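Local coordinates for protein putative phosphoenolpyruvate-dependent sugar phosphotransferase system (PTS) permease (Klebsiella pneumoniae subsp. pneumoniae, PDB 3MTQ) that probably serves as a cytoplasmic IIA component of a mannose-type sugar phosphotransferase system, relaying a phosphoryl group during sugar uptake, at residues A[74-87]-A[101-115]. Sequence-based numbering, arbitrary orientation.
Sequences FPAQDELIVITDIF and RPHFHLLSGLNLPLI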
loop_
_atom_site.group_PDB
_atom_site.type_symbol
_atom_site.label_atom_id
_atom_site.label_comp_id
_atom_site.label_asym_id
_atom_site.label_seq_id
_atom_site.Cartn_x
_atom_site.Cartn_y
_atom_site.Cartn_z
ATOM N N PHE A 74 -11.162 -4.325 21.853
ATOM C CA PHE A 74 -11.902 -3.094 21.563
ATOM C C PHE A 74 -13.374 -3.199 21.988
ATOM O O PHE A 74 -14.042 -4.180 21.625
ATOM C CB PHE A 74 -11.813 -2.793 20.061
ATOM C CG PHE A 74 -10.400 -2.545 19.586
ATOM C CD1 PHE A 74 -9.651 -3.563 19.016
ATOM C CD2 PHE A 74 -9.810 -1.319 19.773
ATOM C CE1 PHE A 74 -8.363 -3.338 18.596
ATOM C CE2 PHE A 74 -8.481 -1.102 19.384
ATOM C CZ PHE A 74 -7.770 -2.117 18.794
ATOM N N PRO A 75 -13.871 -2.224 22.783
ATOM C CA PRO A 75 -15.244 -2.304 23.243
ATOM C C PRO A 75 -16.176 -2.242 22.049
ATOM O O PRO A 75 -15.833 -1.579 21.073
ATOM C CB PRO A 75 -15.388 -1.057 24.122
ATOM C CG PRO A 75 -13.959 -0.891 24.751
ATOM C CD PRO A 75 -13.076 -1.248 23.584
ATOM N N ALA A 76 -17.286 -2.966 22.116
ATOM C CA ALA A 76 -18.265 -3.024 20.992
ATOM C C ALA A 76 -18.833 -1.660 20.634
ATOM O O ALA A 76 -19.251 -1.417 19.456
ATOM C CB ALA A 76 -19.423 -4.036 21.321
ATOM N N GLN A 77 -18.876 -0.765 21.632
ATOM C CA GLN A 77 -19.422 0.573 21.460
ATOM C C GLN A 77 -18.490 1.479 20.627
ATOM O O GLN A 77 -18.944 2.466 20.030
ATOM C CB GLN A 77 -19.752 1.194 22.837
ATOM C CG GLN A 77 -20.518 2.534 22.834
ATOM C CD GLN A 77 -21.865 2.447 22.137
ATOM O OE1 GLN A 77 -22.352 1.358 21.770
ATOM N NE2 GLN A 77 -22.480 3.590 21.958
ATOM N N ASP A 78 -17.209 1.125 20.546
ATOM C CA ASP A 78 -16.259 1.842 19.681
ATOM C C ASP A 78 -16.235 1.307 18.252
ATOM O O ASP A 78 -16.463 0.125 18.013
ATOM C CB ASP A 78 -14.837 1.719 20.231
ATOM C CG ASP A 78 -14.695 2.270 21.629
ATOM O OD1 ASP A 78 -15.623 2.967 22.138
ATOM O OD2 ASP A 78 -13.617 2.021 22.214
ATOM N N GLU A 79 -15.843 2.170 17.321
ATOM C CA GLU A 79 -15.713 1.771 15.931
ATOM C C GLU A 79 -14.307 1.214 15.696
ATOM O O GLU A 79 -13.286 1.808 16.153
ATOM C CB GLU A 79 -15.995 2.969 15.030
ATOM C CG GLU A 79 -16.488 2.665 13.652
ATOM C CD GLU A 79 -16.834 3.951 12.945
ATOM O OE1 GLU A 79 -15.904 4.628 12.418
ATOM O OE2 GLU A 79 -18.033 4.307 12.952
ATOM N N LEU A 80 -14.270 0.084 14.997
ATOM C CA LEU A 80 -13.051 -0.568 14.565
ATOM C C LEU A 80 -13.024 -0.614 13.041
ATOM O O LEU A 80 -13.877 -1.265 12.422
ATOM C CB LEU A 80 -13.008 -1.992 15.123
ATOM C CG LEU A 80 -11.700 -2.781 15.013
ATOM C CD1 LEU A 80 -10.483 -1.859 15.338
ATOM C CD2 LEU A 80 -11.755 -4.020 15.902
ATOM N N ILE A 81 -12.043 0.066 12.449
ATOM C CA ILE A 81 -11.817 0.029 11.004
ATOM C C ILE A 81 -10.543 -0.774 10.722
ATOM O O ILE A 81 -9.443 -0.338 11.064
ATOM C CB ILE A 81 -11.755 1.451 10.381
ATOM C CG1 ILE A 81 -13.018 2.237 10.756
ATOM C CG2 ILE A 81 -11.573 1.365 8.841
ATOM C CD1 ILE A 81 -12.986 3.707 10.300
ATOM N N VAL A 82 -10.712 -1.971 10.153
ATOM C CA VAL A 82 -9.590 -2.849 9.807
ATOM C C VAL A 82 -9.288 -2.706 8.318
ATOM O O VAL A 82 -10.211 -2.777 7.445
ATOM C CB VAL A 82 -9.869 -4.344 10.168
ATOM C CG1 VAL A 82 -8.646 -5.208 9.932
ATOM C CG2 VAL A 82 -10.338 -4.511 11.638
ATOM N N ILE A 83 -8.030 -2.444 8.009
ATOM C CA ILE A 83 -7.558 -2.353 6.624
ATOM C C ILE A 83 -6.452 -3.391 6.459
ATOM O O ILE A 83 -5.391 -3.329 7.156
ATOM C CB ILE A 83 -6.996 -0.943 6.206
ATOM C CG1 ILE A 83 -7.907 0.223 6.614
ATOM C CG2 ILE A 83 -6.776 -0.920 4.694
ATOM C CD1 ILE A 83 -7.637 0.817 8.010
ATOM N N THR A 84 -6.704 -4.375 5.602
ATOM C CA THR A 84 -5.799 -5.462 5.374
ATOM C C THR A 84 -5.038 -5.248 4.076
ATOM O O THR A 84 -5.466 -4.454 3.185
ATOM C CB THR A 84 -6.526 -6.818 5.305
ATOM O OG1 THR A 84 -7.452 -6.796 4.177
ATOM C CG2 THR A 84 -7.311 -7.076 6.583
ATOM N N ASP A 85 -3.914 -5.955 3.940
ATOM C CA ASP A 85 -3.090 -5.833 2.723
ATOM C C ASP A 85 -3.805 -6.254 1.436
ATOM O O ASP A 85 -3.710 -5.579 0.396
ATOM C CB ASP A 85 -1.764 -6.608 2.828
ATOM C CG ASP A 85 -1.911 -8.106 3.177
ATOM O OD1 ASP A 85 -3.003 -8.655 3.435
ATOM O OD2 ASP A 85 -0.811 -8.716 3.366
ATOM N N ILE A 86 -4.482 -7.395 1.483
ATOM C CA ILE A 86 -5.087 -7.880 0.221
ATOM C C ILE A 86 -6.287 -8.759 0.408
ATOM O O ILE A 86 -6.334 -9.666 1.222
ATOM C CB ILE A 86 -4.002 -8.594 -0.678
ATOM C CG1 ILE A 86 -4.520 -8.983 -2.042
ATOM C CG2 ILE A 86 -3.429 -9.858 0.005
ATOM C CD1 ILE A 86 -3.400 -9.351 -3.043
ATOM N N PHE A 87 -7.293 -8.502 -0.448
ATOM C CA PHE A 87 -8.483 -9.273 -0.469
ATOM C C PHE A 87 -8.196 -10.735 -0.899
ATOM O O PHE A 87 -7.418 -10.991 -1.839
ATOM C CB PHE A 87 -9.530 -8.605 -1.425
ATOM C CG PHE A 87 -10.891 -9.298 -1.401
ATOM C CD1 PHE A 87 -11.835 -8.987 -0.432
ATOM C CD2 PHE A 87 -11.193 -10.296 -2.333
ATOM C CE1 PHE A 87 -13.090 -9.650 -0.397
ATOM C CE2 PHE A 87 -12.438 -10.965 -2.311
ATOM C CZ PHE A 87 -13.376 -10.647 -1.327
ATOM N N ARG A 101 -19.674 -8.215 14.313
ATOM C CA ARG A 101 -19.452 -7.211 15.366
ATOM C C ARG A 101 -20.186 -5.936 15.001
ATOM O O ARG A 101 -20.193 -5.536 13.843
ATOM C CB ARG A 101 -17.959 -6.880 15.565
ATOM C CG ARG A 101 -17.176 -7.790 16.519
ATOM C CD ARG A 101 -15.695 -7.421 16.618
ATOM N NE ARG A 101 -15.450 -6.161 17.318
ATOM C CZ ARG A 101 -15.126 -6.042 18.604
ATOM N NH1 ARG A 101 -14.988 -7.121 19.369
ATOM N NH2 ARG A 101 -14.924 -4.821 19.118
ATOM N N PRO A 102 -20.801 -5.270 15.986
ATOM C CA PRO A 102 -21.292 -3.950 15.637
ATOM C C PRO A 102 -20.122 -2.967 15.449
ATOM O O PRO A 102 -19.048 -3.113 16.058
ATOM C CB PRO A 102 -22.134 -3.549 16.845
ATOM C CG PRO A 102 -21.505 -4.192 17.960
ATOM C CD PRO A 102 -21.043 -5.565 17.411
ATOM N N HIS A 103 -20.345 -1.979 14.600
ATOM C CA HIS A 103 -19.388 -0.890 14.382
ATOM C C HIS A 103 -18.053 -1.391 13.811
ATOM O O HIS A 103 -17.032 -0.738 13.942
ATOM C CB HIS A 103 -19.126 -0.087 15.661
ATOM C CG HIS A 103 -20.357 0.346 16.418
ATOM N ND1 HIS A 103 -20.505 0.136 17.773
ATOM C CD2 HIS A 103 -21.454 1.039 16.025
ATOM C CE1 HIS A 103 -21.647 0.654 18.181
ATOM N NE2 HIS A 103 -22.253 1.202 17.136
ATOM N N PHE A 104 -18.080 -2.544 13.165
ATOM C CA PHE A 104 -16.898 -3.142 12.553
ATOM C C PHE A 104 -16.902 -2.919 11.054
ATOM O O PHE A 104 -17.923 -3.125 10.367
ATOM C CB PHE A 104 -16.843 -4.629 12.882
ATOM C CG PHE A 104 -15.644 -5.332 12.329
ATOM C CD1 PHE A 104 -14.487 -5.427 13.063
ATOM C CD2 PHE A 104 -15.691 -5.899 11.070
ATOM C CE1 PHE A 104 -13.380 -6.063 12.548
ATOM C CE2 PHE A 104 -14.605 -6.537 10.543
ATOM C CZ PHE A 104 -13.441 -6.632 11.288
ATOM N N HIS A 105 -15.755 -2.489 10.546
ATOM C CA HIS A 105 -15.575 -2.161 9.136
ATOM C C HIS A 105 -14.294 -2.775 8.623
ATOM O O HIS A 105 -13.236 -2.652 9.284
ATOM C CB HIS A 105 -15.552 -0.656 8.977
ATOM C CG HIS A 105 -16.807 -0.002 9.441
ATOM N ND1 HIS A 105 -17.906 0.166 8.610
ATOM C CD2 HIS A 105 -17.176 0.438 10.662
ATOM C CE1 HIS A 105 -18.869 0.742 9.304
ATOM N NE2 HIS A 105 -18.453 0.912 10.549
ATOM N N LEU A 106 -14.397 -3.486 7.500
ATOM C CA LEU A 106 -13.283 -4.227 6.899
ATOM C C LEU A 106 -13.027 -3.691 5.510
ATOM O O LEU A 106 -13.911 -3.758 4.645
ATOM C CB LEU A 106 -13.535 -5.761 6.861
ATOM C CG LEU A 106 -12.383 -6.646 6.315
ATOM C CD1 LEU A 106 -11.070 -6.441 7.197
ATOM C CD2 LEU A 106 -12.772 -8.160 6.251
ATOM N N LEU A 107 -11.877 -3.071 5.329
ATOM C CA LEU A 107 -11.407 -2.653 4.024
ATOM C C LEU A 107 -10.243 -3.544 3.603
ATOM O O LEU A 107 -9.389 -3.903 4.432
ATOM C CB LEU A 107 -10.947 -1.213 4.077
ATOM C CG LEU A 107 -11.957 -0.092 4.322
ATOM C CD1 LEU A 107 -12.707 -0.221 5.674
ATOM C CD2 LEU A 107 -11.178 1.218 4.236
ATOM N N SER A 108 -10.191 -3.880 2.331
ATOM C CA SER A 108 -9.082 -4.674 1.802
ATOM C C SER A 108 -8.291 -3.874 0.801
ATOM O O SER A 108 -8.871 -3.290 -0.120
ATOM C CB SER A 108 -9.596 -5.934 1.109
ATOM O OG SER A 108 -9.956 -5.656 -0.230
ATOM N N GLY A 109 -6.959 -3.852 0.962
ATOM C CA GLY A 109 -6.073 -3.120 0.015
ATOM C C GLY A 109 -5.379 -1.903 0.599
ATOM O O GLY A 109 -5.352 -0.823 0.027
ATOM N N LEU A 110 -4.717 -2.089 1.730
ATOM C CA LEU A 110 -3.934 -1.050 2.316
ATOM C C LEU A 110 -3.089 -0.265 1.343
ATOM O O LEU A 110 -2.408 -0.830 0.480
ATOM C CB LEU A 110 -2.938 -1.662 3.309
ATOM C CG LEU A 110 -3.239 -1.925 4.748
ATOM C CD1 LEU A 110 -1.954 -2.536 5.276
ATOM C CD2 LEU A 110 -3.577 -0.652 5.519
ATOM N N ASN A 111 -3.107 1.050 1.518
ATOM C CA ASN A 111 -2.331 1.968 0.711
ATOM C C ASN A 111 -2.345 3.315 1.378
ATOM O O ASN A 111 -3.181 3.588 2.236
ATOM C CB ASN A 111 -2.887 2.040 -0.757
ATOM C CG ASN A 111 -4.237 2.711 -0.850
ATOM O OD1 ASN A 111 -4.342 3.953 -0.862
ATOM N ND2 ASN A 111 -5.297 1.904 -0.969
ATOM N N LEU A 112 -1.366 4.125 1.063
ATOM C CA LEU A 112 -1.161 5.390 1.733
ATOM C C LEU A 112 -2.240 6.416 1.428
ATOM O O LEU A 112 -2.808 7.040 2.324
ATOM C CB LEU A 112 0.207 5.964 1.383
ATOM C CG LEU A 112 0.696 7.182 2.177
ATOM C CD1 LEU A 112 0.439 7.188 3.729
ATOM C CD2 LEU A 112 2.196 7.461 1.850
ATOM N N PRO A 113 -2.566 6.570 0.157
ATOM C CA PRO A 113 -3.575 7.607 -0.029
ATOM C C PRO A 113 -4.837 7.323 0.783
ATOM O O PRO A 113 -5.445 8.250 1.348
ATOM C CB PRO A 113 -3.895 7.545 -1.535
ATOM C CG PRO A 113 -2.958 6.534 -2.162
ATOM C CD PRO A 113 -1.952 6.070 -1.079
ATOM N N LEU A 114 -5.279 6.073 0.824
ATOM C CA LEU A 114 -6.486 5.683 1.594
ATOM C C LEU A 114 -6.444 6.090 3.041
ATOM O O LEU A 114 -7.360 6.727 3.583
ATOM C CB LEU A 114 -6.739 4.188 1.488
ATOM C CG LEU A 114 -7.852 3.606 2.352
ATOM C CD1 LEU A 114 -9.201 4.176 1.874
ATOM C CD2 LEU A 114 -7.826 2.089 2.250
ATOM N N ILE A 115 -5.339 5.746 3.696
ATOM C CA ILE A 115 -5.154 6.147 5.053
ATOM C C ILE A 115 -5.124 7.666 5.298
ATOM O O ILE A 115 -5.774 8.161 6.219
ATOM C CB ILE A 115 -3.881 5.450 5.624
ATOM C CG1 ILE A 115 -3.978 3.952 5.404
ATOM C CG2 ILE A 115 -3.771 5.818 7.091
ATOM C CD1 ILE A 115 -5.286 3.367 5.832
HETATM O O HOH W 1 -14.495 -6.710 22.339
HETATM O O HOH W 2 -19.868 2.151 12.807
HETATM O O HOH W 3 -2.206 -3.451 -0.211
HETATM O O HOH W 4 -7.202 -5.851 -1.912
#
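The Arg101 guanidinium meets the carbonyl of Phe74 with its edge: NH2 lies 2.7 Å from Phe74 O, which sits in the guanidinium plane, although the donor stands above the carbonyl plane. A water bridges the same oxygen to NH1. Leu80 CD1 sits 4.1 Å above the Phe74 ring plane, over its centre. The His103 ring works edge-on, ND1 donating to Ala76 O at 2.6 Å in the planes of both ring and carbonyl, while Pro102 CB covers one ring face near its rim. At the edge of His105 a water links NE2 to Glu79 OE2, which also bonds Thr127; ND1 bonds Tyr144 of the second subunit. Phe104 lies alongside Leu80; its chi1 of -179° swings the ring away from the backbone N, and CE1 meets Val82 CG2 at 3.5 Å. On the face carrying Ile81 and Ile83, Leu110, just beyond the strand, crosses Ile83 at about a right angle. Thr84 O is gripped twice, by Gly109 N and Leu110 N from opposite faces of its plane. Asn111 OD1 caps helix 112-120 through Leu114 N. Strands 79-84 and 104-108 pair in parallel, their axes approaching to 4.7 Å, joined through helix 90-96: the beta-alpha-beta crossover of the mannose-type IIA fold.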